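Leucyl-trna synthetase (Plasmodium knowlesi, PDB 5FOF) attaches leucine to its cognate tRNA, and through the editing domain crystallised here probably hydrolyses mischarged tRNA. Local coordinates at residues I49-R52 against N53-L56; E65-N68 against E69-S73; D129-I132 against D133-N137. All blocks are in the same frame, centred on the assembly; numbering follows the deposited sequence.

The three contacts illustrate how helix ends held by local bonds are joined through their side chains. They follow one another in series along the chain. Contact 1 is the C-terminal end of helix 43-55, contact 2 the start of helix 69-74, and contact 3 the end of helix 128-134. Tyr50 of contact 1 meets contact 2, its OH 3.4 Å from Val67 CG1, and Phe71 of contact 2 meets contact 3, its CE1 3.9 Å from Ile132 CG2. Contact 2 is thus the middle member, its centre 13 Å from each of the others, while contacts 1 and 3 do not touch, their nearest atoms being about 10 Å apart.

Contact 1: residues I49-R52 against N53-L56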
loop_
_atom_site.group_PDB
_atom_site.type_symbol
_atom_site.label_atom_id
_atom_site.label_comp_id
_atom_site.label_asym_id
_atom_site.label_seq_id
_atom_site.Cartn_x
_atom_site.Cartn_y
_atom_site.Cartn_z
ATOM N N ILE A 49 -3.417 17.529 8.132
ATOM C CA ILE A 49 -4.569 16.734 7.689
ATOM C C ILE A 49 -5.386 16.259 8.894
ATOM O O ILE A 49 -6.606 16.302 8.868
ATOM C CB ILE A 49 -4.129 15.537 6.781
ATOM C CG1 ILE A 49 -3.635 16.048 5.425
ATOM C CG2 ILE A 49 -5.257 14.527 6.541
ATOM C CD1 ILE A 49 -2.648 15.118 4.746
ATOM N N TYR A 50 -4.715 15.828 9.949
ATOM C CA TYR A 50 -5.412 15.363 11.133
ATOM C C TYR A 50 -6.254 16.470 11.793
ATOM O O TYR A 50 -7.380 16.200 12.208
ATOM C CB TYR A 50 -4.421 14.758 12.127
ATOM C CG TYR A 50 -5.039 14.364 13.452
ATOM C CD1 TYR A 50 -5.595 13.098 13.644
ATOM C CD2 TYR A 50 -5.060 15.262 14.530
ATOM C CE1 TYR A 50 -6.155 12.738 14.867
ATOM C CE2 TYR A 50 -5.617 14.907 15.757
ATOM C CZ TYR A 50 -6.161 13.652 15.914
ATOM O OH TYR A 50 -6.697 13.315 17.115
ATOM N N LEU A 51 -5.707 17.693 11.888
ATOM C CA LEU A 51 -6.393 18.837 12.528
ATOM C C LEU A 51 -7.604 19.266 11.741
ATOM O O LEU A 51 -8.666 19.512 12.314
ATOM C CB LEU A 51 -5.479 20.057 12.654
ATOM C CG LEU A 51 -4.260 19.958 13.568
ATOM C CD1 LEU A 51 -3.480 21.257 13.474
ATOM C CD2 LEU A 51 -4.651 19.648 15.006
ATOM N N ARG A 52 -7.434 19.378 10.433
ATOM C CA ARG A 52 -8.548 19.674 9.547
ATOM C C ARG A 52 -9.676 18.638 9.699
ATOM O O ARG A 52 -10.837 19.015 9.831
ATOM C CB ARG A 52 -8.074 19.752 8.094
ATOM C CG ARG A 52 -9.124 20.257 7.113
ATOM C CD ARG A 52 -8.741 19.940 5.676
ATOM N NE ARG A 52 -7.395 20.431 5.338
ATOM C CZ ARG A 52 -6.363 19.696 4.901
ATOM N NH1 ARG A 52 -6.463 18.382 4.715
ATOM N NH2 ARG A 52 -5.197 20.298 4.630
ATOM N N ASN A 53 -9.341 17.348 9.716
ATOM C CA ASN A 53 -10.375 16.299 9.809
ATOM C C ASN A 53 -10.831 15.963 11.238
ATOM O O ASN A 53 -11.811 15.236 11.415
ATOM C CB ASN A 53 -9.970 15.041 9.023
ATOM C CG ASN A 53 -10.166 15.210 7.520
ATOM O OD1 ASN A 53 -11.219 14.856 6.981
ATOM N ND2 ASN A 53 -9.157 15.764 6.837
ATOM N N LYS A 54 -10.125 16.496 12.242
ATOM C CA LYS A 54 -10.590 16.498 13.637
ATOM C C LYS A 54 -11.917 17.252 13.770
ATOM O O LYS A 54 -12.890 16.706 14.300
ATOM C CB LYS A 54 -9.531 17.129 14.553
ATOM C CG LYS A 54 -9.858 17.096 16.043
ATOM C CD LYS A 54 -8.629 16.825 16.914
ATOM C CE LYS A 54 -7.616 17.969 16.917
ATOM N NZ LYS A 54 -7.679 18.812 18.144
ATOM N N LYS A 55 -11.938 18.492 13.267
ATOM C CA LYS A 55 -13.136 19.367 13.258
ATOM C C LYS A 55 -14.465 18.665 12.912
ATOM O O LYS A 55 -15.474 18.873 13.592
ATOM C CB LYS A 55 -12.912 20.555 12.307
ATOM C CG LYS A 55 -12.036 21.659 12.889
ATOM C CD LYS A 55 -11.016 22.190 11.891
ATOM C CE LYS A 55 -11.650 22.853 10.676
ATOM N NZ LYS A 55 -10.599 23.330 9.730
ATOM N N LEU A 56 -14.452 17.832 11.871
ATOM C CA LEU A 56 -15.641 17.092 11.440
ATOM C C LEU A 56 -15.799 15.806 12.247
ATOM O O LEU A 56 -15.673 15.807 13.472
ATOM C CB LEU A 56 -15.556 16.764 9.944
ATOM C CG LEU A 56 -15.348 17.939 8.972
ATOM C CD1 LEU A 56 -15.054 17.417 7.572
ATOM C CD2 LEU A 56 -16.548 18.881 8.958
#
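Lys54 reaches back over one helical turn to Tyr50 and Leu51, and can be followed atom by atom. CB sits close to two main-chain oxygens, Tyr50 O and Leu51 O. With CG anti to the backbone N (chi1 -176°) and the chain bent at each later torsion, the methylenes are brought against the tyrosine. CD lies 3.8 Å from Tyr50 CE2 and near the hydroxyl oxygen, the aliphatic chain running aslant to the ring. CE touches the same ring carbon and, 3.9 Å away, CD2 of Leu51, whose side chain runs alongside and points the same way. NZ is carried past this methyl, 4.4 Å from Leu51 CD2. The hydrocarbon part of the lysine is shared between an aromatic and an aliphatic neighbour.

Beneath these side chains runs the helical ladder: Lys54 N donates to Tyr50 O at 2.8 Å, and Asn53 N to Ile49 O at 3.0 Å. Ile49 O also receives a weak bond from the Asn53 side chain, ND2 lying 3.3 Å away, while the stronger partner of that amide is Glu178. Arg52 turns to acids as well, forming salt bridges with Glu48 and Glu178.

The chemistry is that of an amphipathic helix end: Tyr50 is buried beside Met172 and Phe72, lysine methylenes pack obliquely against its ring, and Glu178, receiving both Arg52 and Asn53, ties this last turn to helix 176-179.

Contact 2: residues E65-N68 against E69-S73; sequences ENVN and ENFFS
Val67 and Phe72 form the tight part of this helix start. Val67 CG1 comes within 3.5 Å of Phe72 CE2 and lies near CZ as well, the valine approaching the ring at a slant. The same methyl also touches Phe71, at 3.9 Å from CD2, so one branch of the valine serves two aromatic rings. It is the branch anti to the backbone N (chi1 178°), carried by a residue at the centre of an inverse gamma turn. The phenylalanines meet each other too: Phe71 CD2 stands 3.8 Å above the plane of the Phe72 ring, over its centre.

The main-chain bonds across the junction are long. Asn68 occupies the N-cap position, but its side chain makes no capping bond. Its carbonyl oxygen accepts two weak bonds, from Phe71 N and Phe72 N, each 3.3 Å long; the second is nearly straight, at 172°. One turn further on, Ser73 OG donates to Asn70 O over 2.7 Å, arriving from above the carbonyl plane.

The looser part faces solvent: Asn66 and Asn70 are exposed and contribute little beyond their backbones. Asn66 O only skirts Phe71 CB, at 3.9 Å.

The aromatic side is enclosed by the fold. Phe72 meets Phe46 edge-to-face and also Tyr50, both on helix 43-55, while Val67 and Phe71 rest on Leu171 of strand 170-175, which places the first turn of helix 69-74 between the preceding helix and the sheet.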
loop_
_atom_site.group_PDB
_atom_site.type_symbol
_atom_site.label_atom_id
_atom_site.label_comp_id
_atom_site.label_asym_id
_atom_site.label_seq_id
_atom_site.Cartn_x
_atom_site.Cartn_y
_atom_site.Cartn_z
ATOM N N GLU A 65 -7.090 14.550 22.246
ATOM C CA GLU A 65 -6.688 15.777 22.946
ATOM C C GLU A 65 -5.176 15.793 23.145
ATOM O O GLU A 65 -4.485 16.725 22.709
ATOM C CB GLU A 65 -7.404 15.887 24.295
ATOM C CG GLU A 65 -8.917 16.034 24.178
ATOM C CD GLU A 65 -9.643 15.737 25.475
ATOM O OE1 GLU A 65 -9.197 16.236 26.529
ATOM O OE2 GLU A 65 -10.659 15.008 25.438
ATOM N N ASN A 66 -4.671 14.732 23.776
ATOM C CA ASN A 66 -3.223 14.480 23.880
ATOM C C ASN A 66 -2.611 13.920 22.578
ATOM O O ASN A 66 -1.388 13.752 22.480
ATOM C CB ASN A 66 -2.935 13.518 25.035
ATOM C CG ASN A 66 -3.459 14.031 26.363
ATOM O OD1 ASN A 66 -3.310 15.211 26.685
ATOM N ND2 ASN A 66 -4.080 13.147 27.138
ATOM N N VAL A 67 -3.461 13.617 21.593
ATOM C CA VAL A 67 -3.015 13.289 20.251
ATOM C C VAL A 67 -2.585 14.604 19.567
ATOM O O VAL A 67 -3.329 15.179 18.772
ATOM C CB VAL A 67 -4.105 12.502 19.473
ATOM C CG1 VAL A 67 -3.658 12.204 18.047
ATOM C CG2 VAL A 67 -4.425 11.197 20.197
ATOM N N ASN A 68 -1.361 15.035 19.899
ATOM C CA ASN A 68 -0.755 16.310 19.488
ATOM C C ASN A 68 0.136 16.170 18.269
ATOM O O ASN A 68 0.404 15.069 17.790
ATOM C CB ASN A 68 0.216 16.810 20.577
ATOM C CG ASN A 68 -0.409 16.935 21.932
ATOM O OD1 ASN A 68 -1.491 17.514 22.091
ATOM N ND2 ASN A 68 0.288 16.419 22.939
ATOM N N GLU A 69 0.688 17.299 17.842
ATOM C CA GLU A 69 1.893 17.307 17.030
ATOM C C GLU A 69 3.055 16.508 17.652
ATOM O O GLU A 69 3.783 15.799 16.947
ATOM C CB GLU A 69 2.372 18.732 16.827
ATOM C CG GLU A 69 3.616 18.807 15.961
ATOM C CD GLU A 69 3.984 20.215 15.649
ATOM O OE1 GLU A 69 4.450 20.900 16.571
ATOM O OE2 GLU A 69 3.806 20.625 14.495
ATOM N N ASN A 70 3.251 16.678 18.955
ATOM C CA ASN A 70 4.292 15.962 19.697
ATOM C C ASN A 70 4.122 14.423 19.684
ATOM O O ASN A 70 5.111 13.686 19.736
ATOM C CB ASN A 70 4.384 16.500 21.147
ATOM C CG ASN A 70 5.625 16.013 21.875
ATOM O OD1 ASN A 70 6.739 16.167 21.383
ATOM N ND2 ASN A 70 5.437 15.416 23.048
ATOM N N PHE A 71 2.877 13.958 19.620
ATOM C CA PHE A 71 2.556 12.525 19.517
ATOM C C PHE A 71 2.984 11.972 18.150
ATOM O O PHE A 71 3.731 11.000 18.074
ATOM C CB PHE A 71 1.052 12.348 19.770
ATOM C CG PHE A 71 0.513 10.971 19.514
ATOM C CD1 PHE A 71 0.561 9.994 20.499
ATOM C CD2 PHE A 71 -0.124 10.671 18.298
ATOM C CE1 PHE A 71 0.025 8.735 20.270
ATOM C CE2 PHE A 71 -0.659 9.412 18.067
ATOM C CZ PHE A 71 -0.583 8.447 19.058
ATOM N N PHE A 72 2.534 12.615 17.080
ATOM C CA PHE A 72 2.937 12.235 15.735
ATOM C C PHE A 72 4.423 12.415 15.392
ATOM O O PHE A 72 4.902 11.796 14.441
ATOM C CB PHE A 72 2.042 12.923 14.695
ATOM C CG PHE A 72 0.634 12.404 14.703
ATOM C CD1 PHE A 72 0.362 11.107 14.277
ATOM C CD2 PHE A 72 -0.407 13.184 15.175
ATOM C CE1 PHE A 72 -0.932 10.605 14.308
ATOM C CE2 PHE A 72 -1.708 12.695 15.209
ATOM C CZ PHE A 72 -1.972 11.401 14.775
ATOM N N SER A 73 5.149 13.238 16.151
ATOM C CA SER A 73 6.613 13.323 16.013
ATOM C C SER A 73 7.318 12.074 16.554
ATOM O O SER A 73 8.336 11.689 16.028
ATOM C CB SER A 73 7.179 14.578 16.706
ATOM O OG SER A 73 7.081 14.490 18.115
#

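Contact 3: residues D129-I132 against D133-N137; sequences DEII and DSCEN
Ser134 folds back onto Glu130 at the C-terminal end of helix 128-134, in the familiar arrangement of a helical serine bonded to the carbonyl four residues earlier. Its OG lies between the backbone N and the carbonyl carbon (chi1 47°), a setting that directs the hydroxyl back along the helix to Glu130 O, 2.6 Å away. Ser134 N reaches the same oxygen at 3.0 Å, and the two donors come from opposite faces of the carbonyl plane. One main-chain oxygen is therefore gripped twice by a single residue. The carboxylate of Glu130 faces elsewhere, OE1 accepting from Thr127 N just before the helix.

Ile131 and Cys135 make the apolar counterpart. The isoleucine offers CG2, the branch anti to its backbone N; Cys135 SG, anti to its own carbonyl carbon, turns back to lie 3.9 Å from Ile131 CG2 and near Ile131 O. Both residues are buried against Leu107 of strand 102-108, where Ile132 also packs, so this side of the helix lies on the sheet. Asp129 and Asp133, in contrast, are exposed and joined through the main chain, Asp133 N donating to Asp129 O at 3.0 Å.

At Cys135 the backbone leaves helical geometry and passes toward strand 137-141. Lys75 spans this exit, its NZ bonding both Ile132 O and Cys135 O. The last helical bond is weak: Cys135 N reaches Ile131 O at 3.1 Å, bent to 132° at the hydrogen.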
loop_
_atom_site.group_PDB
_atom_site.type_symbol
_atom_site.label_atom_id
_atom_site.label_comp_id
_atom_site.label_asym_id
_atom_site.label_seq_id
_atom_site.Cartn_x
_atom_site.Cartn_y
_atom_site.Cartn_z
ATOM N N ASP A 129 -3.989 3.593 27.080
ATOM C CA ASP A 129 -2.629 4.020 27.483
ATOM C C ASP A 129 -1.547 3.008 27.123
ATOM O O ASP A 129 -0.514 3.388 26.577
ATOM C CB ASP A 129 -2.549 4.341 28.985
ATOM C CG ASP A 129 -3.257 5.649 29.356
ATOM O OD1 ASP A 129 -3.344 6.570 28.507
ATOM O OD2 ASP A 129 -3.718 5.756 30.516
ATOM N N GLU A 130 -1.782 1.733 27.414
ATOM C CA GLU A 130 -0.826 0.665 27.055
ATOM C C GLU A 130 -0.525 0.614 25.552
ATOM O O GLU A 130 0.625 0.407 25.157
ATOM C CB GLU A 130 -1.345 -0.700 27.485
ATOM C CG GLU A 130 -1.350 -0.935 28.988
ATOM C CD GLU A 130 -2.158 -2.163 29.383
ATOM O OE1 GLU A 130 -3.155 -2.475 28.694
ATOM O OE2 GLU A 130 -1.796 -2.824 30.382
ATOM N N ILE A 131 -1.563 0.800 24.732
ATOM C CA ILE A 131 -1.416 0.890 23.274
ATOM C C ILE A 131 -0.511 2.055 22.904
ATOM O O ILE A 131 0.412 1.892 22.114
ATOM C CB ILE A 131 -2.778 1.063 22.556
ATOM C CG1 ILE A 131 -3.607 -0.208 22.696
ATOM C CG2 ILE A 131 -2.589 1.395 21.072
ATOM C CD1 ILE A 131 -4.979 -0.131 22.063
ATOM N N ILE A 132 -0.789 3.226 23.470
ATOM C CA ILE A 132 0.000 4.427 23.185
ATOM C C ILE A 132 1.478 4.265 23.576
ATOM O O ILE A 132 2.351 4.788 22.875
ATOM C CB ILE A 132 -0.654 5.701 23.787
ATOM C CG1 ILE A 132 -1.934 6.005 22.993
ATOM C CG2 ILE A 132 0.289 6.908 23.729
ATOM C CD1 ILE A 132 -2.783 7.137 23.532
ATOM N N ASP A 133 1.761 3.525 24.651
ATOM C CA ASP A 133 3.157 3.202 25.004
ATOM C C ASP A 133 3.794 2.257 23.987
ATOM O O ASP A 133 4.774 2.611 23.336
ATOM C CB ASP A 133 3.279 2.583 26.414
ATOM C CG ASP A 133 3.170 3.611 27.530
ATOM O OD1 ASP A 133 3.339 4.827 27.275
ATOM O OD2 ASP A 133 2.915 3.195 28.677
ATOM N N SER A 134 3.214 1.070 23.845
ATOM C CA SER A 134 3.861 -0.033 23.124
ATOM C C SER A 134 3.896 0.063 21.587
ATOM O O SER A 134 4.592 -0.733 20.948
ATOM C CB SER A 134 3.227 -1.366 23.550
ATOM O OG SER A 134 1.814 -1.286 23.546
ATOM N N CYS A 135 3.160 1.006 20.993
ATOM C CA CYS A 135 3.054 1.089 19.535
ATOM C C CYS A 135 3.835 2.277 19.036
ATOM O O CYS A 135 3.445 3.420 19.298
ATOM C CB CYS A 135 1.594 1.210 19.099
ATOM S SG CYS A 135 0.613 -0.254 19.467
ATOM N N GLU A 136 4.915 2.005 18.304
ATOM C CA GLU A 136 5.772 3.051 17.748
ATOM C C GLU A 136 5.315 3.523 16.375
ATOM O O GLU A 136 5.868 4.478 15.855
ATOM C CB GLU A 136 7.249 2.595 17.708
ATOM C CG GLU A 136 8.007 2.749 19.047
ATOM C CD GLU A 136 8.369 4.210 19.422
ATOM O OE1 GLU A 136 9.423 4.711 18.940
ATOM O OE2 GLU A 136 7.624 4.850 20.225
ATOM N N ASN A 137 4.300 2.871 15.807
ATOM C CA ASN A 137 3.885 3.103 14.437
ATOM C C ASN A 137 2.412 3.468 14.366
ATOM O O ASN A 137 1.588 2.833 15.019
ATOM C CB ASN A 137 4.122 1.838 13.605
ATOM C CG ASN A 137 5.586 1.626 13.248
ATOM O OD1 ASN A 137 6.466 2.359 13.692
ATOM N ND2 ASN A 137 5.848 0.614 12.422
#